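Local coordinates for protein 2-oxoglutarate carboxylase small subunit (Hydrogenobacter thermophilus, PDB 7KCT) that belongs to the biotin carboxylase family, has an ATP-grasp domain and binds adenosine-5'-diphosphate, bicarbonate and magnesium, at residues Ile35-Ile40 with Lys52-Ala57; Glu304-Glu309 with Ser342-Ile347; Asn348-Lys353 with Tyr390-Ala395. One frame throughout, in Å; residues are numbered along the deposited sequence.

Contact 1: Ile35-Ile40 with Lys52-Ala57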
ATOM      1  N   ILE A  35      13.314  -1.820  17.440  1.00 29.80           N
ATOM      2  CA  ILE A  35      14.555  -1.094  17.655  1.00 28.64           C
ATOM      3  C   ILE A  35      14.209   0.380  17.859  1.00 28.29           C
ATOM      4  O   ILE A  35      13.395   0.942  17.112  1.00 26.61           O
ATOM      5  CB  ILE A  35      15.502  -1.249  16.448  1.00 28.28           C
ATOM      6  CG1 ILE A  35      15.883  -2.721  16.243  1.00 30.92           C
ATOM      7  CG2 ILE A  35      16.701  -0.354  16.607  1.00 24.54           C
ATOM      8  CD1 ILE A  35      16.443  -3.000  14.828  1.00 28.63           C
ATOM      9  N   GLN A  36      14.856   1.010  18.835  1.00 22.51           N
ATOM     10  CA  GLN A  36      14.731   2.446  19.051  1.00 25.65           C
ATOM     11  C   GLN A  36      15.478   3.188  17.959  1.00 24.97           C
ATOM     12  O   GLN A  36      16.512   2.725  17.480  1.00 23.69           O
ATOM     13  CB  GLN A  36      15.316   2.812  20.422  1.00 28.08           C
ATOM     14  CG  GLN A  36      14.497   2.147  21.546  1.00 32.67           C
ATOM     15  CD  GLN A  36      15.164   2.139  22.892  1.00 48.32           C
ATOM     16  OE1 GLN A  36      16.246   2.679  23.064  1.00 50.96           O
ATOM     17  NE2 GLN A  36      14.499   1.537  23.879  1.00 63.06           N
ATOM     18  N   THR A  37      14.999   4.373  17.607  1.00 23.80           N
ATOM     19  CA  THR A  37      15.558   5.086  16.462  1.00 25.82           C
ATOM     20  C   THR A  37      15.998   6.489  16.874  1.00 24.51           C
ATOM     21  O   THR A  37      15.395   7.131  17.754  1.00 23.30           O
ATOM     22  CB  THR A  37      14.549   5.227  15.310  1.00 26.84           C
ATOM     23  OG1 THR A  37      13.397   5.914  15.811  1.00 30.04           O
ATOM     24  CG2 THR A  37      14.135   3.874  14.731  1.00 25.87           C
ATOM     25  N   VAL A  38      17.039   6.966  16.196  1.00 19.49           N
ATOM     26  CA  VAL A  38      17.640   8.275  16.397  1.00 17.94           C
ATOM     27  C   VAL A  38      17.645   8.972  15.059  1.00 24.61           C
ATOM     28  O   VAL A  38      18.168   8.418  14.081  1.00 21.85           O
ATOM     29  CB  VAL A  38      19.096   8.193  16.904  1.00 20.17           C
ATOM     30  CG1 VAL A  38      19.650   9.575  17.164  1.00 21.43           C
ATOM     31  CG2 VAL A  38      19.227   7.343  18.177  1.00 27.40           C
ATOM     32  N   ALA A  39      17.085  10.176  15.008  1.00 23.93           N
ATOM     33  CA  ALA A  39      17.141  10.979  13.790  1.00 23.44           C
ATOM     34  C   ALA A  39      18.083  12.168  13.946  1.00 20.93           C
ATOM     35  O   ALA A  39      18.381  12.625  15.057  1.00 23.03           O
ATOM     36  CB  ALA A  39      15.726  11.446  13.410  1.00 23.15           C
ATOM     37  N   ILE A  40      18.569  12.673  12.806  1.00 25.66           N
ATOM     38  CA  ILE A  40      19.356  13.909  12.795  1.00 23.57           C
ATOM     39  C   ILE A  40      18.692  14.863  11.820  1.00 21.30           C
ATOM     40  O   ILE A  40      18.033  14.432  10.870  1.00 22.89           O
ATOM     41  CB  ILE A  40      20.844  13.686  12.412  1.00 20.61           C
ATOM     42  CG1 ILE A  40      20.985  13.000  11.046  1.00 24.01           C
ATOM     43  CG2 ILE A  40      21.570  12.888  13.488  1.00 27.70           C
ATOM     44  CD1 ILE A  40      22.430  12.888  10.516  1.00 27.26           C
ATOM     45  N   LYS A  52       9.685  13.554  13.481  1.00 28.20           N
ATOM     46  CA  LYS A  52       8.526  13.172  14.295  1.00 26.14           C
ATOM     47  C   LYS A  52       8.451  11.660  14.522  1.00 27.17           C
ATOM     48  O   LYS A  52       8.070  11.206  15.614  1.00 28.53           O
ATOM     49  CB  LYS A  52       7.242  13.671  13.632  1.00 23.59           C
ATOM     50  CG  LYS A  52       7.003  15.166  13.801  1.00 34.56           C
ATOM     51  CD  LYS A  52       6.034  15.723  12.733  1.00 41.30           C
ATOM     52  CE  LYS A  52       5.477  17.103  13.139  1.00 50.17           C
ATOM     53  NZ  LYS A  52       4.303  16.931  14.128  1.00 57.08           N
ATOM     54  N   MET A  53       8.830  10.864  13.523  1.00 26.30           N
ATOM     55  CA  MET A  53       8.692   9.410  13.622  1.00 28.06           C
ATOM     56  C   MET A  53       9.755   8.801  14.529  1.00 29.10           C
ATOM     57  O   MET A  53       9.484   7.802  15.192  1.00 27.41           O
ATOM     58  CB  MET A  53       8.821   8.744  12.237  1.00 30.72           C
ATOM     59  CG  MET A  53       7.629   8.747  11.341  1.00 35.17           C
ATOM     60  SD  MET A  53       7.888   7.881   9.715  1.00 36.86           S
ATOM     61  CE  MET A  53       8.412   6.284  10.174  1.00 33.10           C
ATOM     62  N   ALA A  54      10.969   9.360  14.562  1.00 25.48           N
ATOM     63  CA  ALA A  54      12.038   8.781  15.362  1.00 24.05           C
ATOM     64  C   ALA A  54      11.691   8.902  16.844  1.00 24.03           C
ATOM     65  O   ALA A  54      10.938   9.791  17.252  1.00 27.41           O
ATOM     66  CB  ALA A  54      13.364   9.507  15.068  1.00 26.70           C
ATOM     67  N   ASP A  55      12.308   8.057  17.670  1.00 24.86           N
ATOM     68  CA  ASP A  55      12.095   8.189  19.122  1.00 27.44           C
ATOM     69  C   ASP A  55      12.808   9.403  19.693  1.00 24.24           C
ATOM     70  O   ASP A  55      12.338  10.001  20.668  1.00 25.91           O
ATOM     71  CB  ASP A  55      12.585   6.973  19.871  1.00 25.26           C
ATOM     72  CG  ASP A  55      11.902   5.705  19.408  1.00 32.29           C
ATOM     73  OD1 ASP A  55      10.664   5.646  19.347  1.00 35.80           O
ATOM     74  OD2 ASP A  55      12.625   4.783  19.036  1.00 36.93           O
ATOM     75  N   GLU A  56      13.947   9.764  19.126  1.00 25.57           N
ATOM     76  CA  GLU A  56      14.686  10.957  19.547  1.00 21.69           C
ATOM     77  C   GLU A  56      15.357  11.560  18.332  1.00 21.57           C
ATOM     78  O   GLU A  56      15.682  10.849  17.382  1.00 22.02           O
ATOM     79  CB  GLU A  56      15.725  10.620  20.620  1.00 25.01           C
ATOM     80  CG  GLU A  56      16.842   9.723  20.193  1.00 24.40           C
ATOM     81  CD  GLU A  56      17.665   9.102  21.343  1.00 30.98           C
ATOM     82  OE1 GLU A  56      18.314   9.841  22.109  1.00 26.97           O
ATOM     83  OE2 GLU A  56      17.722   7.853  21.430  1.00 27.51           O
ATOM     84  N   ALA A  57      15.550  12.873  18.348  1.00 21.34           N
ATOM     85  CA  ALA A  57      16.150  13.501  17.177  1.00 25.92           C
ATOM     86  C   ALA A  57      17.005  14.663  17.634  1.00 23.92           C
ATOM     87  O   ALA A  57      16.697  15.306  18.653  1.00 24.35           O
ATOM     88  CB  ALA A  57      15.114  13.956  16.151  1.00 22.52           C
TER
HETATM   89  O   HOH W   1      16.031   6.173  20.364  1.00 27.78           O
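Thr37 and Asp55 interlock where strand 36-41 meets the turn into strand 56-59, inside a beta-alpha-beta unit of the parallel, Rossmann-like sheet of the biotin carboxylase N-terminal domain; helix 49-53 makes the crossover. Asp55 reaches across with its carboxylate, and OD2 accepts the backbone N of Thr37 at 2.8 Å, on its anti side and 26° out of the carboxylate plane. In return the hydroxyl OG1 of Thr37, set between its own N and carbonyl carbon (chi1 58°), takes the backbone N-H of Asp55 at 3.0 Å. Each side chain thus grips the other's main chain. The amide plane of Gln36 stands nearly perpendicular to the Asp55 carboxylate, at 85°, with CB of Gln36 passing alongside OD2. Beyond the turn the side chains sort to the two faces of the sheet. On one, Val38 lays CG2 against the extended Glu56 chain, 3.6 Å from OE2, while the Glu56 carboxylate goes on to Tyr58 and Lys13. On the other lie Ala39 and Ala57, their CB atoms close; Ala54, just after the crossover helix, presses its CB tightly on that of Ala39 (3.5 Å). The parallel pairing opens with a weak bond from Glu56 N to Thr37 O and continues with Ala39 N to Glu56 O at 2.8 Å; a water donates to both Thr37 O and Glu56 OE2.

Contact 2: Glu304-Glu309 with Ser342-Ile347. With ADP (adenosine-5'-diphosphate), chain D.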
ATOM      1  N   GLU A 304      14.978   2.886  -5.808  1.00 25.64           N
ATOM      2  CA  GLU A 304      13.977   2.075  -6.467  1.00 26.82           C
ATOM      3  C   GLU A 304      13.896   0.644  -5.948  1.00 29.99           C
ATOM      4  O   GLU A 304      13.219  -0.204  -6.575  1.00 26.42           O
ATOM      5  CB  GLU A 304      14.254   2.096  -7.989  1.00 31.83           C
ATOM      6  CG  GLU A 304      15.642   1.510  -8.423  1.00 35.51           C
ATOM      7  CD  GLU A 304      16.817   2.525  -8.548  1.00 40.14           C
ATOM      8  OE1 GLU A 304      16.802   3.621  -7.953  1.00 37.38           O
ATOM      9  OE2 GLU A 304      17.795   2.229  -9.290  1.00 47.10           O
ATOM     10  N   HIS A 305      14.495   0.359  -4.789  1.00 28.43           N
ATOM     11  CA  HIS A 305      14.394  -0.988  -4.231  1.00 27.65           C
ATOM     12  C   HIS A 305      12.967  -1.482  -4.028  1.00 30.23           C
ATOM     13  O   HIS A 305      12.779  -2.713  -4.010  1.00 30.09           O
ATOM     14  CB  HIS A 305      15.173  -1.095  -2.901  1.00 26.97           C
ATOM     15  CG  HIS A 305      14.492  -0.455  -1.732  1.00 23.53           C
ATOM     16  ND1 HIS A 305      14.734   0.855  -1.385  1.00 24.16           N
ATOM     17  CD2 HIS A 305      13.617  -0.931  -0.812  1.00 24.34           C
ATOM     18  CE1 HIS A 305      14.000   1.174  -0.325  1.00 29.34           C
ATOM     19  NE2 HIS A 305      13.301   0.113   0.034  1.00 28.75           N
ATOM     20  N   PRO A 306      11.947  -0.640  -3.827  1.00 29.65           N
ATOM     21  CA  PRO A 306      10.606  -1.206  -3.588  1.00 23.37           C
ATOM     22  C   PRO A 306      10.052  -2.026  -4.742  1.00 25.68           C
ATOM     23  O   PRO A 306       9.356  -3.009  -4.466  1.00 24.89           O
ATOM     24  CB  PRO A 306       9.745   0.037  -3.283  1.00 25.33           C
ATOM     25  CG  PRO A 306      10.732   0.984  -2.642  1.00 23.03           C
ATOM     26  CD  PRO A 306      11.993   0.801  -3.499  1.00 24.59           C
ATOM     27  N   VAL A 307      10.357  -1.732  -6.013  1.00 24.88           N
ATOM     28  CA  VAL A 307       9.753  -2.562  -7.058  1.00 24.20           C
ATOM     29  C   VAL A 307      10.213  -4.005  -6.913  1.00 25.03           C
ATOM     30  O   VAL A 307       9.453  -4.946  -7.165  1.00 27.18           O
ATOM     31  CB  VAL A 307      10.045  -2.028  -8.483  1.00 26.34           C
ATOM     32  CG1 VAL A 307       9.395  -0.654  -8.699  1.00 26.51           C
ATOM     33  CG2 VAL A 307      11.528  -2.014  -8.845  1.00 23.62           C
ATOM     34  N   THR A 308      11.460  -4.197  -6.514  1.00 27.84           N
ATOM     35  CA  THR A 308      11.982  -5.546  -6.314  1.00 27.74           C
ATOM     36  C   THR A 308      11.333  -6.228  -5.129  1.00 29.25           C
ATOM     37  O   THR A 308      11.064  -7.439  -5.178  1.00 28.61           O
ATOM     38  CB  THR A 308      13.497  -5.499  -6.138  1.00 33.39           C
ATOM     39  OG1 THR A 308      14.097  -4.974  -7.342  1.00 32.04           O
ATOM     40  CG2 THR A 308      14.004  -6.941  -5.798  1.00 31.85           C
ATOM     41  N   GLU A 309      11.059  -5.472  -4.050  1.00 27.90           N
ATOM     42  CA  GLU A 309      10.350  -6.042  -2.908  1.00 25.57           C
ATOM     43  C   GLU A 309       8.953  -6.486  -3.281  1.00 25.00           C
ATOM     44  O   GLU A 309       8.455  -7.506  -2.772  1.00 28.07           O
ATOM     45  CB  GLU A 309      10.281  -5.037  -1.746  1.00 26.99           C
ATOM     46  CG  GLU A 309      11.603  -4.524  -1.283  1.00 27.10           C
ATOM     47  CD  GLU A 309      11.461  -3.514  -0.127  1.00 32.57           C
ATOM     48  OE1 GLU A 309      10.441  -2.784  -0.025  1.00 33.07           O
ATOM     49  OE2 GLU A 309      12.371  -3.476   0.720  1.00 34.61           O
ATOM     50  N   SER A 342       5.767  -4.674 -11.182  1.00 28.04           N
ATOM     51  CA  SER A 342       5.729  -3.531 -10.298  1.00 25.48           C
ATOM     52  C   SER A 342       6.381  -2.357 -10.993  1.00 28.23           C
ATOM     53  O   SER A 342       7.376  -2.515 -11.704  1.00 34.40           O
ATOM     54  CB  SER A 342       6.415  -3.885  -8.968  1.00 25.06           C
ATOM     55  OG  SER A 342       6.525  -2.749  -8.127  1.00 28.57           O
ATOM     56  N   ILE A 343       5.816  -1.179 -10.788  1.00 22.60           N
ATOM     57  CA  ILE A 343       6.284   0.053 -11.379  1.00 21.62           C
ATOM     58  C   ILE A 343       6.382   1.074 -10.259  1.00 24.43           C
ATOM     59  O   ILE A 343       5.479   1.165  -9.418  1.00 24.44           O
ATOM     60  CB  ILE A 343       5.319   0.551 -12.483  1.00 25.28           C
ATOM     61  CG1 ILE A 343       5.042  -0.510 -13.541  1.00 32.61           C
ATOM     62  CG2 ILE A 343       5.877   1.755 -13.199  1.00 26.63           C
ATOM     63  CD1 ILE A 343       3.991  -0.079 -14.601  1.00 30.69           C
ATOM     64  N   GLU A 344       7.453   1.858 -10.276  1.00 22.71           N
ATOM     65  CA  GLU A 344       7.677   2.969  -9.387  1.00 25.65           C
ATOM     66  C   GLU A 344       7.839   4.243 -10.196  1.00 26.39           C
ATOM     67  O   GLU A 344       8.619   4.297 -11.153  1.00 29.45           O
ATOM     68  CB  GLU A 344       8.931   2.746  -8.500  1.00 27.79           C
ATOM     69  CG  GLU A 344       9.432   4.050  -7.798  1.00 29.10           C
ATOM     70  CD  GLU A 344      10.605   3.830  -6.833  1.00 37.64           C
ATOM     71  OE1 GLU A 344      11.772   4.238  -7.093  1.00 40.99           O
ATOM     72  OE2 GLU A 344      10.347   3.267  -5.764  1.00 36.07           O
ATOM     73  N   CYS A 345       7.182   5.299  -9.749  1.00 25.29           N
ATOM     74  CA  CYS A 345       7.347   6.617 -10.325  1.00 29.83           C
ATOM     75  C   CYS A 345       7.845   7.561  -9.245  1.00 29.80           C
ATOM     76  O   CYS A 345       7.318   7.562  -8.131  1.00 31.25           O
ATOM     77  CB  CYS A 345       6.058   7.124 -10.951  1.00 28.19           C
ATOM     78  SG  CYS A 345       5.450   6.172 -12.352  1.00 36.32           S
ATOM     79  N   ARG A 346       8.875   8.334  -9.573  1.00 26.88           N
ATOM     80  CA  ARG A 346       9.397   9.347  -8.668  1.00 28.62           C
ATOM     81  C   ARG A 346       8.565  10.592  -8.833  1.00 30.34           C
ATOM     82  O   ARG A 346       8.453  11.121  -9.950  1.00 30.74           O
ATOM     83  CB  ARG A 346      10.860   9.650  -8.955  1.00 31.52           C
ATOM     84  CG  ARG A 346      11.685   8.394  -8.947  1.00 35.49           C
ATOM     85  CD  ARG A 346      13.107   8.736  -8.675  1.00 37.80           C
ATOM     86  NE  ARG A 346      13.976   7.571  -8.780  1.00 38.88           N
ATOM     87  CZ  ARG A 346      15.266   7.637  -8.522  1.00 37.75           C
ATOM     88  NH1 ARG A 346      15.769   8.809  -8.138  1.00 41.74           N
ATOM     89  NH2 ARG A 346      16.047   6.569  -8.682  1.00 36.17           N
ATOM     90  N   ILE A 347       7.969  11.039  -7.734  1.00 24.54           N
ATOM     91  CA  ILE A 347       7.197  12.276  -7.693  1.00 26.52           C
ATOM     92  C   ILE A 347       8.156  13.341  -7.192  1.00 28.43           C
ATOM     93  O   ILE A 347       8.419  13.419  -5.988  1.00 24.69           O
ATOM     94  CB  ILE A 347       5.983  12.189  -6.765  1.00 30.00           C
ATOM     95  CG1 ILE A 347       5.247  10.875  -6.937  1.00 31.19           C
ATOM     96  CG2 ILE A 347       5.105  13.375  -6.971  1.00 32.35           C
ATOM     97  CD1 ILE A 347       4.718  10.693  -8.209  1.00 32.28           C
TER
HETATM   98  PB  ADP D 502      19.614   5.564  -7.176  1.00 42.56           P
HETATM   99  O1B ADP D 502      19.398   5.152  -5.731  1.00 35.08           O
HETATM  100  O2B ADP D 502      19.037   4.765  -8.323  1.00 41.42           O
HETATM  101  O3B ADP D 502      20.942   6.186  -7.472  1.00 49.52           O
HETATM  102  PA  ADP D 502      19.391   8.452  -7.589  1.00 49.22           P
HETATM  103  O1A ADP D 502      18.610   9.718  -7.481  1.00 47.01           O
HETATM  104  O2A ADP D 502      20.641   8.310  -8.439  1.00 47.96           O
HETATM  105  O3A ADP D 502      18.599   7.081  -7.494  1.00 46.16           O
HETATM  106  O5' ADP D 502      20.332   8.602  -5.861  1.00 49.08           O
HETATM  107  C5' ADP D 502      19.572   9.441  -4.893  1.00 43.92           C
HETATM  108  C4' ADP D 502      20.390  10.416  -4.177  1.00 45.69           C
HETATM  109  O4' ADP D 502      21.751  10.077  -4.027  1.00 43.01           O
HETATM  110  C3' ADP D 502      20.259  11.732  -5.139  1.00 51.45           C
HETATM  111  O3' ADP D 502      20.185  12.806  -4.365  1.00 52.12           O
HETATM  112  C2' ADP D 502      21.633  11.537  -5.892  1.00 55.86           C
HETATM  113  O2' ADP D 502      22.195  12.714  -6.242  1.00 53.10           O
HETATM  114  C1' ADP D 502      22.449  11.047  -4.658  1.00 42.86           C
HETATM  115  N9  ADP D 502      23.675  10.216  -5.002  1.00 48.18           N
HETATM  116  C8  ADP D 502      23.780   9.079  -5.841  1.00 50.27           C
HETATM  117  N7  ADP D 502      25.047   8.599  -5.937  1.00 47.75           N
HETATM  118  C5  ADP D 502      25.778   9.419  -5.104  1.00 49.88           C
HETATM  119  C6  ADP D 502      27.150   9.422  -4.789  1.00 51.48           C
HETATM  120  N6  ADP D 502      27.999   8.481  -5.336  1.00 55.68           N
HETATM  121  N1  ADP D 502      27.658  10.361  -3.926  1.00 45.18           N
HETATM  122  C2  ADP D 502      26.734  11.277  -3.449  1.00 41.46           C
HETATM  123  N3  ADP D 502      25.400  11.402  -3.662  1.00 44.39           N
HETATM  124  C4  ADP D 502      24.950  10.428  -4.509  1.00 45.20           C
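Val307, on the first turn of helix 305-312, packs into strand 341-351 and has the most surface covered here, followed by Glu344 and Glu304. The short helix and strand segments run nearly antiparallel (161°) with their axes 7.6 Å apart, joining the ATP-grasp part of the chain to the biotin carboxylase C-terminal part. Methyl CG1 of Val307 bears on CB of Glu344 at 3.4 Å, the two side chains crossing at about a right angle, while Ser342 OG lies against CA of Val307 and is bonded to Val399 O. With CG anti to the backbone N (chi1 165°) and the chain extended beyond it, Glu344 runs on to the start of the helix. There OE1 meets CA of Glu304 at 3.2 Å and OE2 faces CD of Pro306; OE2 is buried with no polar partner in the model. Glu304, bent at chi2, swings its carboxylate instead to Arg346, forming a salt bridge from OE1 to NH2 of 3.1 Å with the carboxylate and guanidinium planes 39° apart; Lys245 takes OE2. The guanidinium also grips the diphosphate by its edge, NH2 donating to O3A at 2.9 Å and NH1 to O1A at 3.1 Å. Held by Glu304 on NH2 and Glu248 on NE, it is probably kept turned to the diphosphate, one arginine shared between two acids and the phosphate oxygens.

Contact 3: Asn348-Lys353 with Tyr390-Ala395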
ATOM      1  N   ASN A 348       8.682  14.156  -8.106  1.00 26.61           N
ATOM      2  CA  ASN A 348       9.653  15.178  -7.767  1.00 24.54           C
ATOM      3  C   ASN A 348       9.007  16.546  -7.838  1.00 23.81           C
ATOM      4  O   ASN A 348       8.088  16.788  -8.636  1.00 29.37           O
ATOM      5  CB  ASN A 348      10.871  15.160  -8.716  1.00 35.14           C
ATOM      6  CG  ASN A 348      11.602  13.842  -8.723  1.00 36.83           C
ATOM      7  OD1 ASN A 348      11.801  13.213  -7.690  1.00 36.40           O
ATOM      8  ND2 ASN A 348      12.027  13.416  -9.911  1.00 39.67           N
ATOM      9  N   ALA A 349       9.487  17.448  -6.999  1.00 27.18           N
ATOM     10  CA  ALA A 349       9.088  18.852  -7.051  1.00 29.20           C
ATOM     11  C   ALA A 349       9.964  19.497  -8.125  1.00 32.98           C
ATOM     12  O   ALA A 349      11.056  19.985  -7.846  1.00 28.58           O
ATOM     13  CB  ALA A 349       9.278  19.536  -5.698  1.00 28.08           C
ATOM     14  N   GLU A 350       9.544  19.361  -9.391  1.00 35.08           N
ATOM     15  CA  GLU A 350      10.268  19.994 -10.488  1.00 34.93           C
ATOM     16  C   GLU A 350       9.305  20.231 -11.644  1.00 34.85           C
ATOM     17  O   GLU A 350       8.252  19.598 -11.732  1.00 31.57           O
ATOM     18  CB  GLU A 350      11.500  19.168 -10.918  1.00 36.01           C
ATOM     19  CG  GLU A 350      11.295  17.762 -11.298  1.00 37.32           C
ATOM     20  CD  GLU A 350      12.611  16.919 -11.213  1.00 46.98           C
ATOM     21  OE1 GLU A 350      13.555  17.226 -10.426  1.00 42.51           O
ATOM     22  OE2 GLU A 350      12.685  15.917 -11.951  1.00 47.97           O
ATOM     23  N   ASP A 351       9.663  21.179 -12.525  1.00 33.02           N
ATOM     24  CA  ASP A 351       8.775  21.513 -13.633  1.00 36.39           C
ATOM     25  C   ASP A 351       9.303  20.887 -14.910  1.00 34.42           C
ATOM     26  O   ASP A 351      10.276  21.395 -15.485  1.00 36.49           O
ATOM     27  CB  ASP A 351       8.643  23.035 -13.782  1.00 37.20           C
ATOM     28  CG  ASP A 351       7.541  23.446 -14.785  1.00 44.39           C
ATOM     29  OD1 ASP A 351       7.078  22.583 -15.577  1.00 44.78           O
ATOM     30  OD2 ASP A 351       7.159  24.639 -14.814  1.00 47.26           O
ATOM     31  N   PRO A 352       8.709  19.797 -15.399  1.00 33.79           N
ATOM     32  CA  PRO A 352       9.210  19.199 -16.635  1.00 33.81           C
ATOM     33  C   PRO A 352       9.152  20.107 -17.843  1.00 43.79           C
ATOM     34  O   PRO A 352       9.954  19.928 -18.766  1.00 44.69           O
ATOM     35  CB  PRO A 352       8.304  17.979 -16.846  1.00 33.72           C
ATOM     36  CG  PRO A 352       7.729  17.673 -15.482  1.00 36.15           C
ATOM     37  CD  PRO A 352       7.591  19.025 -14.828  1.00 33.35           C
ATOM     38  N   LYS A 353       8.218  21.053 -17.893  1.00 41.90           N
ATOM     39  CA  LYS A 353       8.170  21.930 -19.050  1.00 43.89           C
ATOM     40  C   LYS A 353       9.313  22.934 -19.055  1.00 43.99           C
ATOM     41  O   LYS A 353       9.630  23.471 -20.114  1.00 43.91           O
ATOM     42  CB  LYS A 353       6.847  22.660 -19.113  1.00 41.86           C
ATOM     43  CG  LYS A 353       5.710  21.734 -19.470  1.00 42.11           C
ATOM     44  CD  LYS A 353       4.381  22.487 -19.602  1.00 48.62           C
ATOM     45  CE  LYS A 353       3.273  21.547 -20.061  1.00 41.77           C
ATOM     46  NZ  LYS A 353       2.121  22.330 -20.581  1.00 49.86           N
ATOM     47  N   TYR A 390      18.300  20.174  -0.873  1.00 36.33           N
ATOM     48  CA  TYR A 390      18.198  18.730  -0.973  1.00 28.21           C
ATOM     49  C   TYR A 390      17.495  18.275  -2.237  1.00 37.71           C
ATOM     50  O   TYR A 390      16.896  19.059  -2.986  1.00 39.49           O
ATOM     51  CB  TYR A 390      17.433  18.132   0.226  1.00 29.91           C
ATOM     52  CG  TYR A 390      17.971  18.556   1.530  1.00 31.65           C
ATOM     53  CD1 TYR A 390      19.281  18.249   1.911  1.00 32.17           C
ATOM     54  CD2 TYR A 390      17.181  19.283   2.406  1.00 32.77           C
ATOM     55  CE1 TYR A 390      19.784  18.680   3.156  1.00 30.85           C
ATOM     56  CE2 TYR A 390      17.645  19.693   3.598  1.00 31.38           C
ATOM     57  CZ  TYR A 390      18.951  19.378   3.984  1.00 25.27           C
ATOM     58  OH  TYR A 390      19.395  19.804   5.198  1.00 29.70           O
ATOM     59  N   ASP A 391      17.599  16.969  -2.477  1.00 37.94           N
ATOM     60  CA  ASP A 391      16.934  16.361  -3.619  1.00 39.38           C
ATOM     61  C   ASP A 391      15.460  16.779  -3.685  1.00 38.41           C
ATOM     62  O   ASP A 391      14.809  17.101  -2.671  1.00 37.36           O
ATOM     63  CB  ASP A 391      17.065  14.818  -3.595  1.00 40.58           C
ATOM     64  N   SER A 392      14.922  16.765  -4.907  1.00 36.32           N
ATOM     65  CA  SER A 392      13.552  17.254  -5.102  1.00 38.48           C
ATOM     66  C   SER A 392      12.492  16.179  -4.894  1.00 36.86           C
ATOM     67  O   SER A 392      11.291  16.471  -5.048  1.00 34.53           O
ATOM     68  CB  SER A 392      13.377  17.864  -6.504  1.00 33.74           C
ATOM     69  OG  SER A 392      13.719  16.921  -7.518  1.00 41.25           O
ATOM     70  N   LEU A 393      12.897  14.979  -4.480  1.00 33.51           N
ATOM     71  CA  LEU A 393      11.973  13.867  -4.306  1.00 33.46           C
ATOM     72  C   LEU A 393      10.973  14.185  -3.207  1.00 27.12           C
ATOM     73  O   LEU A 393      11.352  14.607  -2.114  1.00 42.23           O
ATOM     74  CB  LEU A 393      12.765  12.593  -3.992  1.00 34.64           C
ATOM     75  CG  LEU A 393      11.963  11.282  -4.018  1.00 33.23           C
ATOM     76  CD1 LEU A 393      11.253  11.079  -5.352  1.00 29.84           C
ATOM     77  CD2 LEU A 393      12.906  10.118  -3.697  1.00 38.28           C
ATOM     78  N   ILE A 394       9.692  14.091  -3.540  1.00 25.95           N
ATOM     79  CA  ILE A 394       8.584  14.238  -2.592  1.00 29.01           C
ATOM     80  C   ILE A 394       8.056  12.878  -2.150  1.00 33.31           C
ATOM     81  O   ILE A 394       7.703  12.676  -0.991  1.00 34.28           O
ATOM     82  CB  ILE A 394       7.418  15.039  -3.218  1.00 29.42           C
ATOM     83  CG1 ILE A 394       7.688  16.498  -3.470  1.00 35.31           C
ATOM     84  CG2 ILE A 394       6.116  14.889  -2.356  1.00 40.56           C
ATOM     85  CD1 ILE A 394       6.608  17.091  -4.335  1.00 36.48           C
ATOM     86  N   ALA A 395       7.868  11.971  -3.107  1.00 28.09           N
ATOM     87  CA  ALA A 395       7.185  10.723  -2.828  1.00 26.40           C
ATOM     88  C   ALA A 395       7.594   9.747  -3.913  1.00 27.21           C
ATOM     89  O   ALA A 395       8.031  10.150  -4.995  1.00 26.63           O
ATOM     90  CB  ALA A 395       5.671  10.902  -2.806  1.00 24.20           C
TER
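Asn348 and Leu393 face each other as an antiparallel non-hydrogen-bonded pair, CA to CA 4.4 Å, next to which Ala349 N donates an almost straight bond (175°) to Ser392 O at 2.8 Å. Ala349 is the centre of an inverse gamma turn, which turns the chain beside the bond to Ser392. Ser392 holds OG between its backbone N and carbonyl carbon (chi1 57°), from where the hydroxyl donates to Glu350 OE1 at 2.9 Å, coming from above the carboxylate plane. The other oxygen, OE2, takes a weak bond from Asn348 ND2 and a salt bridge from Arg241, so both carboxylate oxygens are engaged. Asn348 OD1 lies against methyl CD1 of Leu393 at 3.2 Å, their side chains crossing at a slant. CD1 of Ile394 rests on the methyl of Ala349 at 3.9 Å. Ile394 and Ala395 both face Ile347 in a classic beta bulge, beside this end of the pairing. Strand 341-351 is here joined to strand 393-401 and, through backbone bonds of Ala349 with Ser359 and Asp351 with Ala357, to strand 357-362 of the same antiparallel sheet.

In the fold
Contacts 2 and 3 follow one another along strand 341-351 and touch: Ile347 O and N of contact 2 lie 2.8 and 2.9 Å from Ile394 N and Ala395 O of contact 3, in the same antiparallel sheet. Contact 1 stands apart in the N-terminal parallel sheet, its centre about 25 Å from that of contact 2. Contact 2, buried near the middle of the chain, relies on van der Waals contact, much of it oxygen against carbon, plus a salt bridge at the nucleotide. Contacts 1 and 3, also largely buried, lie farther out, with exposed residues in contact 1 and partly exposed ones in contact 3, and depend instead on strand pairing with hydroxyl and carboxylate bonds.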